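Local coordinates for antigen MTB48, Mycobacterial protein (Mycobacterium smegmatis, PDB 4WJ1) that is exported by the ESX-1 type VII secretion system and probably takes part in DNA conjugation, at least in the recipient strain, at residues P13-K18 / E182-A187; A19-S24 / F177-E182; A58-G63 / A204-E209; E68-A73 / E194-L199. All coordinates share one frame; numbering follows the deposited sequence.

Contact 1 of 4, residues P13-K18 / E182-A187; sequences PGLERK and EGWAGA
Gly14 faces Glu182 at the closest backbone approach between helix segment 13-18 and the loop segment 182-187, with the two CA atoms 5.4 Å apart. Glycine suits this place because a beta carbon would run into Glu182 O. A water links the two backbones, donating to Gly14 O at 2.7 Å and accepting a weak bond from Glu182 N.

Leu15 makes the apolar contact. Its CD2 methyl stands over one face of the Trp184 indole, with Leu15 CD2 3.4 Å from Trp184 CD2 at the fusion of the two rings, and the two side chains cross at about a right angle. Trp184 has CG anti to its backbone N (chi1 -166°), which turns the indole back to the helix.

Arg17 lays its guanidinium over Gly14 CA, which lies beneath one face, while Arg17 NH2 comes within 3.3 Å of Glu182 CG at the edge. The meeting is with the aliphatic part of the glutamate: the Glu182 chain bends at chi2 and leaves Glu182 OE2 5.4 Å from Arg17 NH2, so the opposite charges are not in contact. Lys18 instead sends NZ to His176 O.

The indole NE1 is hydrogen-bonded to Tyr81 OH of helix 40-96, and Gly186 N-caps helix 187-230. Trp184, Ala185 and Gly186 form the WxG motif of the helical-hairpin turn; its pairing with Tyr81 is consistent with the composite WxG and YxxxD/E export signal of type VII substrates.

Contact 2 of 4, residues A19-S24 / F177-E182; sequences AHECES and FANPAE
Cys22 and Phe177 meet because both carry their first side-chain branch beside the backbone N, anti to the carbonyl carbon (chi1 -73° and -58°). Although the first bond of the Phe177 side chain leaves the other segment behind, this torsion swings the ring round to the cysteine. The result is a Cys sulfur-aromatic contact that, within the helical bundle, joins helix 12-22 in the PE range to helix 154-178 in the PPE range. Cys22 SG lies 5.0 Å from the ring centroid, in an oblique position. The small apolar thiol lets the ring come close to the helix backbone, with Phe177 CE1 3.4 Å from Cys22 O; Phe177 also meets Trp203 of helix 187-230 and packs edge-to-face with His173.

Toward the more accessible margin, Glu21 and Asn179 approach from opposite directions with carboxylate and amide planes 73° apart. Glu21 OE2 stays 3.6 Å from Asn179 ND2, a polar neighbourhood and not a hydrogen bond, while the stronger partner of the carboxylate is Lys18, whose NZ forms a salt bridge with Glu21 OE1.

Just beyond, Glu21 O accepts twice from one residue: from Ser24 N at 3.0 Å and from Ser24 OG at 2.7 Å.

Contact 3 of 4, residues A58-G63 / A204-E209; sequences ATFAAG and ADMGAE
Phe60 and Met206, the latter present as selenomethionine, make the tight part of this buried contact; their CA atoms, the nearest between segments 58-63 and 204-209, are 7.7 Å apart. Phe60 CE1 is the ring atom that does the touching, 3.6 Å from Met206 CB and 3.8 Å from Met206 SE. The selenium sits in the plane of the ring at its edge, 5.2 Å from the centroid and 87° off the normal, so the polarisable atom meets the rim, where the ring hydrogens lie. In Met206, chi1 and the bend at chi2 (-47°) set SE beside that rim; chi3 then only directs the terminal methyl. The flexible, unbranched chain can adapt in this way to a rigid neighbour.

This is a Met-aromatic contact between two long helices, 40-96 and 187-230, of an elongated helical bundle, with segment 58-63 in the PE range and 204-209 in the PPE range. A third helix, 154-178, closes over the same cluster through Trp163, Tyr166 and Leu170 against Phe60.

Thr59 adds a smaller contact, a single methyl: CG2 is 3.9 Å from Met206 SE, and the two side chains cross at about a right angle. Its hydroxyl is occupied within its own helix, OG1 bonding to Lys55 O, which suits threonine to a buried helical site. Pro280, from a loop, covers Thr59 and Met206 together. On the looser side, Glu209 starts toward the other helix, but its chain turns off to a salt bridge with Arg212, while Asp205 and Ala208 occupy the solvent side of the 204-209 helix.

Contact 4 of 4, residues E68-A73 / E194-L199; sequences ERIAAA and EAQRRL
The flat groups stand apart from the place where Ile70 meets Leu199, and they gather round Glu194. Arg197 presents the edge of its guanidinium, with NE and NH2 both reaching Glu194 OE2 from the same face of the carboxylate. The NH2 bond, on the syn side, is 2.7 Å with an angle of 161° at the hydrogen; the NE bond is longer, bent, and comes from above the carboxylate plane. Arg198 is placed differently: one face of its guanidinium lies over Glu194 CG, and its NH2 and Glu194 OE2 form a long pair of charges with no N-H pointing at the oxygen. Such a network suits the outer surface of a helix.

Inward, Ile70 carries the contact from the 68-73 side. With CG1 anti to the carbonyl carbon and the chain then extended (chi2 -170°), Ile70 CD1 reaches 3.8 Å from Leu199 CD2 and 4.1 Å from Ala195 O, beside an alanine suitably small and apolar. Ile70 CG2 rests 4.0 Å from the aliphatic Gln196 CG.

The axes of the two six-residue segments run nearly antiparallel (167°), 11.0 Å apart at closest, joining PE-range and PPE-range helices of the elongated bundle. Helix 12-22 flanks this pair, Cys22 packing on Ile70 and Lys18 on Gln196, while Phe177 of helix 154-178 reaches Leu199.

How the contacts relate
From the N terminus, helix 12-22 is used first. Contact 1 closes the widest loop, from 13-18 to 182-187; contact 2 closes one within it, from 19-24 to 177-182, and the two share Glu182. Helix 40-96 follows and pairs with helix 187-230: contact 3 closes the loop from 58-63 to 204-209, and contact 4, from 68-73 to 194-199, nests within contact 3. Each of the first two crosses each of the last two along the chain. Contacts 1, 2 and 4 touch one another, whereas contact 3 lies near the chain's centre. All four tie PE-range segments to PPE-range segments, so one chain closes a single helical bundle.

Contact 1 of 4, residues P13-K18 / E182-A187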
loop_
_atom_site.group_PDB
_atom_site.type_symbol
_atom_site.label_atom_id
_atom_site.label_comp_id
_atom_site.label_asym_id
_atom_site.label_seq_id
_atom_site.Cartn_x
_atom_site.Cartn_y
_atom_site.Cartn_z
ATOM N N PRO A 13 9.477 30.582 -8.889
ATOM C CA PRO A 13 10.197 29.716 -7.941
ATOM C C PRO A 13 9.260 28.916 -7.045
ATOM O O PRO A 13 9.545 27.757 -6.757
ATOM C CB PRO A 13 11.017 30.705 -7.106
ATOM C CG PRO A 13 11.196 31.889 -8.003
ATOM C CD PRO A 13 9.934 31.986 -8.809
ATOM N N GLY A 14 8.161 29.524 -6.615
ATOM C CA GLY A 14 7.175 28.825 -5.813
ATOM C C GLY A 14 6.617 27.619 -6.544
ATOM O O GLY A 14 6.306 26.592 -5.929
ATOM N N LEU A 15 6.491 27.729 -7.863
ATOM C CA LEU A 15 6.004 26.607 -8.649
ATOM C C LEU A 15 7.061 25.492 -8.699
ATOM O O LEU A 15 6.718 24.315 -8.628
ATOM C CB LEU A 15 5.611 27.048 -10.056
ATOM C CG LEU A 15 4.439 28.033 -10.210
ATOM C CD1 LEU A 15 4.209 28.349 -11.670
ATOM C CD2 LEU A 15 3.164 27.514 -9.605
ATOM N N GLU A 16 8.336 25.858 -8.813
ATOM C CA GLU A 16 9.408 24.862 -8.725
ATOM C C GLU A 16 9.381 24.138 -7.394
ATOM O O GLU A 16 9.356 22.911 -7.368
ATOM C CB GLU A 16 10.788 25.488 -8.905
ATOM C CG GLU A 16 11.488 25.092 -10.191
ATOM C CD GLU A 16 11.422 23.610 -10.472
ATOM O OE1 GLU A 16 11.858 22.814 -9.617
ATOM O OE2 GLU A 16 10.925 23.239 -11.557
ATOM N N ARG A 17 9.391 24.896 -6.299
ATOM C CA ARG A 17 9.354 24.308 -4.961
ATOM C C ARG A 17 8.230 23.289 -4.874
ATOM O O ARG A 17 8.417 22.206 -4.339
ATOM C CB ARG A 17 9.183 25.382 -3.874
ATOM C CG ARG A 17 10.493 26.013 -3.372
ATOM C CD ARG A 17 10.340 27.496 -2.949
ATOM N NE ARG A 17 9.018 27.826 -2.402
ATOM C CZ ARG A 17 8.547 29.067 -2.243
ATOM N NH1 ARG A 17 9.284 30.119 -2.587
ATOM N NH2 ARG A 17 7.335 29.262 -1.733
ATOM N N LYS A 18 7.076 23.615 -5.438
ATOM C CA LYS A 18 5.931 22.712 -5.363
ATOM C C LYS A 18 6.085 21.485 -6.240
ATOM O O LYS A 18 5.681 20.389 -5.849
ATOM C CB LYS A 18 4.646 23.420 -5.752
ATOM C CG LYS A 18 3.425 22.606 -5.410
ATOM C CD LYS A 18 3.134 22.693 -3.919
ATOM C CE LYS A 18 2.726 21.358 -3.348
ATOM N NZ LYS A 18 3.848 20.716 -2.687
ATOM N N GLU A 182 2.897 28.426 -3.244
ATOM C CA GLU A 182 2.822 29.803 -2.779
ATOM C C GLU A 182 2.725 30.789 -3.943
ATOM O O GLU A 182 3.360 30.606 -4.982
ATOM C CB GLU A 182 4.038 30.133 -1.911
ATOM C CG GLU A 182 4.171 29.269 -0.648
ATOM C CD GLU A 182 3.083 29.534 0.396
ATOM O OE1 GLU A 182 2.416 30.592 0.337
ATOM O OE2 GLU A 182 2.899 28.675 1.285
ATOM N N GLY A 183 1.925 31.831 -3.764
ATOM C CA GLY A 183 1.786 32.871 -4.772
ATOM C C GLY A 183 1.142 32.435 -6.076
ATOM O O GLY A 183 1.184 33.156 -7.074
ATOM N N TRP A 184 0.544 31.253 -6.088
ATOM C CA TRP A 184 -0.146 30.795 -7.281
ATOM C C TRP A 184 -1.651 30.944 -7.078
ATOM O O TRP A 184 -2.211 30.484 -6.083
ATOM C CB TRP A 184 0.227 29.350 -7.597
ATOM C CG TRP A 184 -0.176 28.910 -8.971
ATOM C CD1 TRP A 184 -0.580 29.711 -10.012
ATOM C CD2 TRP A 184 -0.229 27.563 -9.459
ATOM N NE1 TRP A 184 -0.876 28.939 -11.117
ATOM C CE2 TRP A 184 -0.674 27.619 -10.803
ATOM C CE3 TRP A 184 0.047 26.319 -8.894
ATOM C CZ2 TRP A 184 -0.834 26.475 -11.589
ATOM C CZ3 TRP A 184 -0.110 25.184 -9.674
ATOM C CH2 TRP A 184 -0.551 25.272 -11.009
ATOM N N ALA A 185 -2.302 31.619 -8.011
ATOM C CA ALA A 185 -3.738 31.819 -7.919
ATOM C C ALA A 185 -4.350 31.784 -9.301
ATOM O O ALA A 185 -3.678 32.034 -10.304
ATOM C CB ALA A 185 -4.060 33.129 -7.230
ATOM N N GLY A 186 -5.635 31.467 -9.347
ATOM C CA GLY A 186 -6.360 31.465 -10.597
ATOM C C GLY A 186 -6.876 30.073 -10.851
ATOM O O GLY A 186 -6.765 29.200 -9.996
ATOM N N ALA A 187 -7.434 29.874 -12.035
ATOM C CA ALA A 187 -8.101 28.627 -12.375
ATOM C C ALA A 187 -7.149 27.456 -12.280
ATOM O O ALA A 187 -7.466 26.453 -11.656
ATOM C CB ALA A 187 -8.698 28.707 -13.773
HETATM O O HOH W 1 5.642 26.499 -3.288
#

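Contact 2 of 4, residues A19-S24 / F177-E182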
loop_
_atom_site.group_PDB
_atom_site.type_symbol
_atom_site.label_atom_id
_atom_site.label_comp_id
_atom_site.label_asym_id
_atom_site.label_seq_id
_atom_site.Cartn_x
_atom_site.Cartn_y
_atom_site.Cartn_z
ATOM N N ALA A 19 6.627 21.668 -7.441
ATOM C CA ALA A 19 6.846 20.528 -8.316
ATOM C C ALA A 19 7.866 19.624 -7.630
ATOM O O ALA A 19 7.772 18.399 -7.662
ATOM C CB ALA A 19 7.333 20.970 -9.681
ATOM N N HIS A 20 8.826 20.255 -6.975
ATOM C CA HIS A 20 9.880 19.537 -6.282
ATOM C C HIS A 20 9.291 18.732 -5.126
ATOM O O HIS A 20 9.596 17.553 -4.998
ATOM C CB HIS A 20 10.955 20.509 -5.797
ATOM C CG HIS A 20 12.027 19.866 -4.989
ATOM N ND1 HIS A 20 12.997 19.059 -5.544
ATOM C CD2 HIS A 20 12.293 19.907 -3.658
ATOM C CE1 HIS A 20 13.808 18.627 -4.596
ATOM N NE2 HIS A 20 13.404 19.136 -3.444
ATOM N N GLU A 21 8.424 19.343 -4.316
ATOM C CA GLU A 21 7.787 18.611 -3.217
ATOM C C GLU A 21 7.003 17.418 -3.732
ATOM O O GLU A 21 7.003 16.361 -3.104
ATOM C CB GLU A 21 6.840 19.491 -2.406
ATOM C CG GLU A 21 7.484 20.604 -1.615
ATOM C CD GLU A 21 6.441 21.499 -0.949
ATOM O OE1 GLU A 21 5.845 22.349 -1.649
ATOM O OE2 GLU A 21 6.206 21.343 0.269
ATOM N N CYS A 22 6.326 17.600 -4.863
ATOM C CA CYS A 22 5.564 16.524 -5.480
ATOM C C CYS A 22 6.417 15.340 -5.890
ATOM O O CYS A 22 5.894 14.249 -6.085
ATOM C CB CYS A 22 4.832 17.036 -6.712
ATOM S SG CYS A 22 3.457 18.076 -6.289
ATOM N N GLU A 23 7.718 15.571 -6.053
ATOM C CA GLU A 23 8.657 14.537 -6.466
ATOM C C GLU A 23 9.358 13.889 -5.259
ATOM O O GLU A 23 10.293 13.109 -5.424
ATOM C CB GLU A 23 9.697 15.134 -7.423
ATOM C CG GLU A 23 9.154 15.389 -8.823
ATOM C CD GLU A 23 10.170 16.040 -9.751
ATOM O OE1 GLU A 23 10.939 16.933 -9.305
ATOM O OE2 GLU A 23 10.201 15.631 -10.932
ATOM N N SER A 24 8.908 14.235 -4.056
ATOM C CA SER A 24 9.504 13.728 -2.833
ATOM C C SER A 24 9.590 12.209 -2.859
ATOM O O SER A 24 8.618 11.522 -3.153
ATOM C CB SER A 24 8.704 14.179 -1.608
ATOM O OG SER A 24 8.875 15.562 -1.364
ATOM N N PHE A 177 1.824 16.865 -0.609
ATOM C CA PHE A 177 0.949 17.238 -1.703
ATOM C C PHE A 177 -0.151 18.164 -1.235
ATOM O O PHE A 177 -0.733 18.886 -2.035
ATOM C CB PHE A 177 0.341 15.987 -2.351
ATOM C CG PHE A 177 1.360 15.031 -2.852
ATOM C CD1 PHE A 177 1.869 15.156 -4.123
ATOM C CD2 PHE A 177 1.864 14.029 -2.022
ATOM C CE1 PHE A 177 2.852 14.280 -4.579
ATOM C CE2 PHE A 177 2.837 13.156 -2.469
ATOM C CZ PHE A 177 3.329 13.282 -3.752
ATOM N N ALA A 178 -0.423 18.158 0.066
ATOM C CA ALA A 178 -1.635 18.787 0.579
ATOM C C ALA A 178 -1.678 20.305 0.398
ATOM O O ALA A 178 -2.745 20.878 0.258
ATOM C CB ALA A 178 -1.811 18.448 2.037
ATOM N N ASN A 179 -0.521 20.948 0.416
ATOM C CA ASN A 179 -0.446 22.394 0.419
ATOM C C ASN A 179 -0.296 22.935 -0.998
ATOM O O ASN A 179 0.526 22.453 -1.753
ATOM C CB ASN A 179 0.723 22.861 1.293
ATOM C CG ASN A 179 2.077 22.285 0.828
ATOM O OD1 ASN A 179 2.219 21.071 0.593
ATOM N ND2 ASN A 179 3.072 23.161 0.685
ATOM N N PRO A 180 -1.107 23.932 -1.364
ATOM C CA PRO A 180 -0.951 24.593 -2.660
ATOM C C PRO A 180 0.339 25.394 -2.757
ATOM O O PRO A 180 0.752 25.948 -1.754
ATOM C CB PRO A 180 -2.164 25.545 -2.723
ATOM C CG PRO A 180 -3.146 24.984 -1.753
ATOM C CD PRO A 180 -2.335 24.345 -0.666
ATOM N N ALA A 181 0.926 25.489 -3.946
ATOM C CA ALA A 181 2.084 26.347 -4.176
ATOM C C ALA A 181 1.836 27.785 -3.722
ATOM O O ALA A 181 0.719 28.304 -3.821
ATOM C CB ALA A 181 2.463 26.332 -5.647
ATOM N N GLU A 182 2.897 28.426 -3.244
ATOM C CA GLU A 182 2.822 29.803 -2.779
ATOM C C GLU A 182 2.725 30.789 -3.943
ATOM O O GLU A 182 3.360 30.606 -4.982
ATOM C CB GLU A 182 4.038 30.133 -1.911
ATOM C CG GLU A 182 4.171 29.269 -0.648
ATOM C CD GLU A 182 3.083 29.534 0.396
ATOM O OE1 GLU A 182 2.416 30.592 0.337
ATOM O OE2 GLU A 182 2.899 28.675 1.285
#

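Contact 3 of 4, residues A58-G63 / A204-E209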
loop_
_atom_site.group_PDB
_atom_site.type_symbol
_atom_site.label_atom_id
_atom_site.label_comp_id
_atom_site.label_asym_id
_atom_site.label_seq_id
_atom_site.Cartn_x
_atom_site.Cartn_y
_atom_site.Cartn_z
ATOM N N ALA A 58 2.353 -2.355 -5.645
ATOM C CA ALA A 58 2.178 -1.977 -7.041
ATOM C C ALA A 58 1.332 -0.705 -7.144
ATOM O O ALA A 58 1.591 0.157 -7.976
ATOM C CB ALA A 58 1.545 -3.098 -7.820
ATOM N N THR A 59 0.339 -0.600 -6.269
ATOM C CA THR A 59 -0.559 0.545 -6.226
ATOM C C THR A 59 0.214 1.784 -5.804
ATOM O O THR A 59 0.028 2.862 -6.366
ATOM C CB THR A 59 -1.738 0.282 -5.263
ATOM O OG1 THR A 59 -2.512 -0.817 -5.762
ATOM C CG2 THR A 59 -2.633 1.497 -5.122
ATOM N N PHE A 60 1.107 1.617 -4.832
ATOM C CA PHE A 60 1.926 2.721 -4.352
ATOM C C PHE A 60 2.802 3.219 -5.485
ATOM O O PHE A 60 3.052 4.410 -5.598
ATOM C CB PHE A 60 2.802 2.294 -3.170
ATOM C CG PHE A 60 2.031 1.827 -1.959
ATOM C CD1 PHE A 60 0.689 2.131 -1.805
ATOM C CD2 PHE A 60 2.665 1.090 -0.964
ATOM C CE1 PHE A 60 -0.020 1.704 -0.689
ATOM C CE2 PHE A 60 1.972 0.662 0.154
ATOM C CZ PHE A 60 0.629 0.970 0.294
ATOM N N ALA A 61 3.288 2.299 -6.316
ATOM C CA ALA A 61 4.131 2.688 -7.447
ATOM C C ALA A 61 3.322 3.530 -8.446
ATOM O O ALA A 61 3.860 4.451 -9.061
ATOM C CB ALA A 61 4.720 1.474 -8.136
ATOM N N ALA A 62 2.043 3.203 -8.622
ATOM C CA ALA A 62 1.182 4.011 -9.480
ATOM C C ALA A 62 1.029 5.397 -8.860
ATOM O O ALA A 62 1.062 6.409 -9.562
ATOM C CB ALA A 62 -0.163 3.352 -9.673
ATOM N N GLY A 63 0.909 5.426 -7.535
ATOM C CA GLY A 63 0.831 6.662 -6.781
ATOM C C GLY A 63 2.023 7.560 -7.041
ATOM O O GLY A 63 1.866 8.748 -7.333
ATOM N N ALA A 204 -3.110 9.163 2.258
ATOM C CA ALA A 204 -3.603 8.889 3.594
ATOM C C ALA A 204 -4.482 7.641 3.601
ATOM O O ALA A 204 -4.434 6.857 4.545
ATOM C CB ALA A 204 -4.359 10.055 4.120
ATOM N N ASP A 205 -5.278 7.452 2.556
ATOM C CA ASP A 205 -6.070 6.224 2.436
ATOM C C ASP A 205 -5.150 5.019 2.282
ATOM O O ASP A 205 -5.395 3.962 2.856
ATOM C CB ASP A 205 -7.044 6.296 1.251
ATOM C CG ASP A 205 -8.049 7.432 1.392
ATOM O OD1 ASP A 205 -8.175 7.964 2.518
ATOM O OD2 ASP A 205 -8.714 7.795 0.389
HETATM N N MSE A 206 -4.081 5.186 1.510
HETATM C CA MSE A 206 -3.122 4.125 1.334
HETATM C C MSE A 206 -2.483 3.764 2.685
HETATM O O MSE A 206 -2.246 2.591 2.973
HETATM C CB MSE A 206 -2.068 4.531 0.308
HETATM C CG MSE A 206 -2.587 4.489 -1.115
HETATM SE SE MSE A 206 -3.569 2.844 -1.538
HETATM C CE MSE A 206 -5.383 3.560 -1.436
ATOM N N GLY A 207 -2.231 4.774 3.514
ATOM C CA GLY A 207 -1.754 4.551 4.871
ATOM C C GLY A 207 -2.756 3.716 5.656
ATOM O O GLY A 207 -2.398 2.760 6.320
ATOM N N ALA A 208 -4.029 4.062 5.562
ATOM C CA ALA A 208 -5.059 3.325 6.279
ATOM C C ALA A 208 -5.127 1.881 5.816
ATOM O O ALA A 208 -5.457 0.997 6.615
ATOM C CB ALA A 208 -6.413 3.990 6.100
ATOM N N GLU A 209 -4.847 1.655 4.528
ATOM C CA GLU A 209 -4.813 0.298 3.981
ATOM C C GLU A 209 -3.631 -0.463 4.569
ATOM O O GLU A 209 -3.719 -1.655 4.814
ATOM C CB GLU A 209 -4.719 0.296 2.456
ATOM C CG GLU A 209 -5.891 0.961 1.720
ATOM C CD GLU A 209 -7.185 0.162 1.765
ATOM O OE1 GLU A 209 -7.265 -0.832 2.508
ATOM O OE2 GLU A 209 -8.147 0.544 1.060
#

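Contact 4 of 4, residues E68-A73 / E194-L199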
loop_
_atom_site.group_PDB
_atom_site.type_symbol
_atom_site.label_atom_id
_atom_site.label_comp_id
_atom_site.label_asym_id
_atom_site.label_seq_id
_atom_site.Cartn_x
_atom_site.Cartn_y
_atom_site.Cartn_z
ATOM N N GLU A 68 4.661 12.455 -9.766
ATOM C CA GLU A 68 5.531 12.946 -10.825
ATOM C C GLU A 68 4.743 13.656 -11.920
ATOM O O GLU A 68 5.256 14.576 -12.539
ATOM C CB GLU A 68 6.332 11.795 -11.422
ATOM C CG GLU A 68 7.278 11.153 -10.426
ATOM C CD GLU A 68 7.723 9.778 -10.864
ATOM O OE1 GLU A 68 8.184 9.004 -9.994
ATOM O OE2 GLU A 68 7.606 9.481 -12.078
ATOM N N ARG A 69 3.508 13.221 -12.154
ATOM C CA ARG A 69 2.683 13.832 -13.186
ATOM C C ARG A 69 2.224 15.222 -12.755
ATOM O O ARG A 69 2.248 16.160 -13.550
ATOM C CB ARG A 69 1.483 12.948 -13.524
ATOM C CG ARG A 69 1.884 11.609 -14.107
ATOM C CD ARG A 69 0.695 10.809 -14.599
ATOM N NE ARG A 69 0.069 11.480 -15.727
ATOM C CZ ARG A 69 -1.093 12.121 -15.667
ATOM N NH1 ARG A 69 -1.773 12.164 -14.527
ATOM N NH2 ARG A 69 -1.579 12.706 -16.752
ATOM N N ILE A 70 1.835 15.354 -11.490
ATOM C CA ILE A 70 1.476 16.654 -10.950
ATOM C C ILE A 70 2.672 17.590 -11.036
ATOM O O ILE A 70 2.527 18.747 -11.419
ATOM C CB ILE A 70 0.991 16.562 -9.499
ATOM C CG1 ILE A 70 -0.301 15.747 -9.435
ATOM C CG2 ILE A 70 0.793 17.957 -8.904
ATOM C CD1 ILE A 70 -0.969 15.798 -8.089
ATOM N N ALA A 71 3.857 17.081 -10.714
ATOM C CA ALA A 71 5.075 17.890 -10.811
ATOM C C ALA A 71 5.262 18.390 -12.230
ATOM O O ALA A 71 5.589 19.545 -12.455
ATOM C CB ALA A 71 6.302 17.097 -10.381
ATOM N N ALA A 72 5.060 17.498 -13.187
ATOM C CA ALA A 72 5.304 17.826 -14.572
ATOM C C ALA A 72 4.270 18.841 -15.054
ATOM O O ALA A 72 4.590 19.751 -15.816
ATOM C CB ALA A 72 5.273 16.569 -15.423
ATOM N N ALA A 73 3.039 18.681 -14.587
ATOM C CA ALA A 73 1.955 19.583 -14.943
ATOM C C ALA A 73 2.262 20.971 -14.407
ATOM O O ALA A 73 2.077 21.970 -15.097
ATOM C CB ALA A 73 0.648 19.071 -14.400
ATOM N N GLU A 194 -6.630 21.191 -6.259
ATOM C CA GLU A 194 -7.643 20.153 -6.155
ATOM C C GLU A 194 -7.054 18.766 -6.443
ATOM O O GLU A 194 -7.354 17.789 -5.750
ATOM C CB GLU A 194 -8.807 20.462 -7.106
ATOM C CG GLU A 194 -9.989 19.527 -6.951
ATOM C CD GLU A 194 -10.561 19.512 -5.541
ATOM O OE1 GLU A 194 -10.420 20.525 -4.821
ATOM O OE2 GLU A 194 -11.148 18.478 -5.147
ATOM N N ALA A 195 -6.203 18.693 -7.459
ATOM C CA ALA A 195 -5.600 17.439 -7.868
ATOM C C ALA A 195 -4.698 16.961 -6.745
ATOM O O ALA A 195 -4.671 15.777 -6.391
ATOM C CB ALA A 195 -4.815 17.614 -9.166
ATOM N N GLN A 196 -3.988 17.917 -6.165
ATOM C CA GLN A 196 -3.092 17.635 -5.071
ATOM C C GLN A 196 -3.860 17.148 -3.862
ATOM O O GLN A 196 -3.438 16.214 -3.186
ATOM C CB GLN A 196 -2.295 18.869 -4.724
ATOM C CG GLN A 196 -1.251 19.223 -5.748
ATOM C CD GLN A 196 -0.563 20.514 -5.385
ATOM O OE1 GLN A 196 -0.329 20.779 -4.207
ATOM N NE2 GLN A 196 -0.268 21.342 -6.381
ATOM N N ARG A 197 -4.991 17.777 -3.584
ATOM C CA ARG A 197 -5.806 17.351 -2.464
ATOM C C ARG A 197 -6.253 15.906 -2.660
ATOM O O ARG A 197 -6.305 15.129 -1.716
ATOM C CB ARG A 197 -7.015 18.257 -2.291
ATOM C CG ARG A 197 -7.801 17.954 -1.031
ATOM C CD ARG A 197 -9.230 18.494 -1.107
ATOM N NE ARG A 197 -9.968 17.980 -2.264
ATOM C CZ ARG A 197 -10.379 16.718 -2.401
ATOM N NH1 ARG A 197 -10.116 15.798 -1.463
ATOM N NH2 ARG A 197 -11.048 16.371 -3.495
ATOM N N ARG A 198 -6.559 15.545 -3.897
ATOM C CA ARG A 198 -6.976 14.185 -4.184
ATOM C C ARG A 198 -5.845 13.221 -3.912
ATOM O O ARG A 198 -6.049 12.193 -3.270
ATOM C CB ARG A 198 -7.438 14.047 -5.628
ATOM C CG ARG A 198 -8.737 14.762 -5.913
ATOM C CD ARG A 198 -9.354 14.302 -7.216
ATOM N NE ARG A 198 -10.405 15.224 -7.632
ATOM C CZ ARG A 198 -10.199 16.212 -8.493
ATOM N NH1 ARG A 198 -8.980 16.363 -9.014
ATOM N NH2 ARG A 198 -11.197 17.031 -8.835
ATOM N N LEU A 199 -4.655 13.562 -4.400
ATOM C CA LEU A 199 -3.513 12.671 -4.306
ATOM C C LEU A 199 -3.057 12.565 -2.860
ATOM O O LEU A 199 -2.767 11.473 -2.358
ATOM C CB LEU A 199 -2.377 13.156 -5.197
ATOM C CG LEU A 199 -1.136 12.261 -5.119
ATOM C CD1 LEU A 199 -1.501 10.818 -5.405
ATOM C CD2 LEU A 199 -0.042 12.757 -6.078
#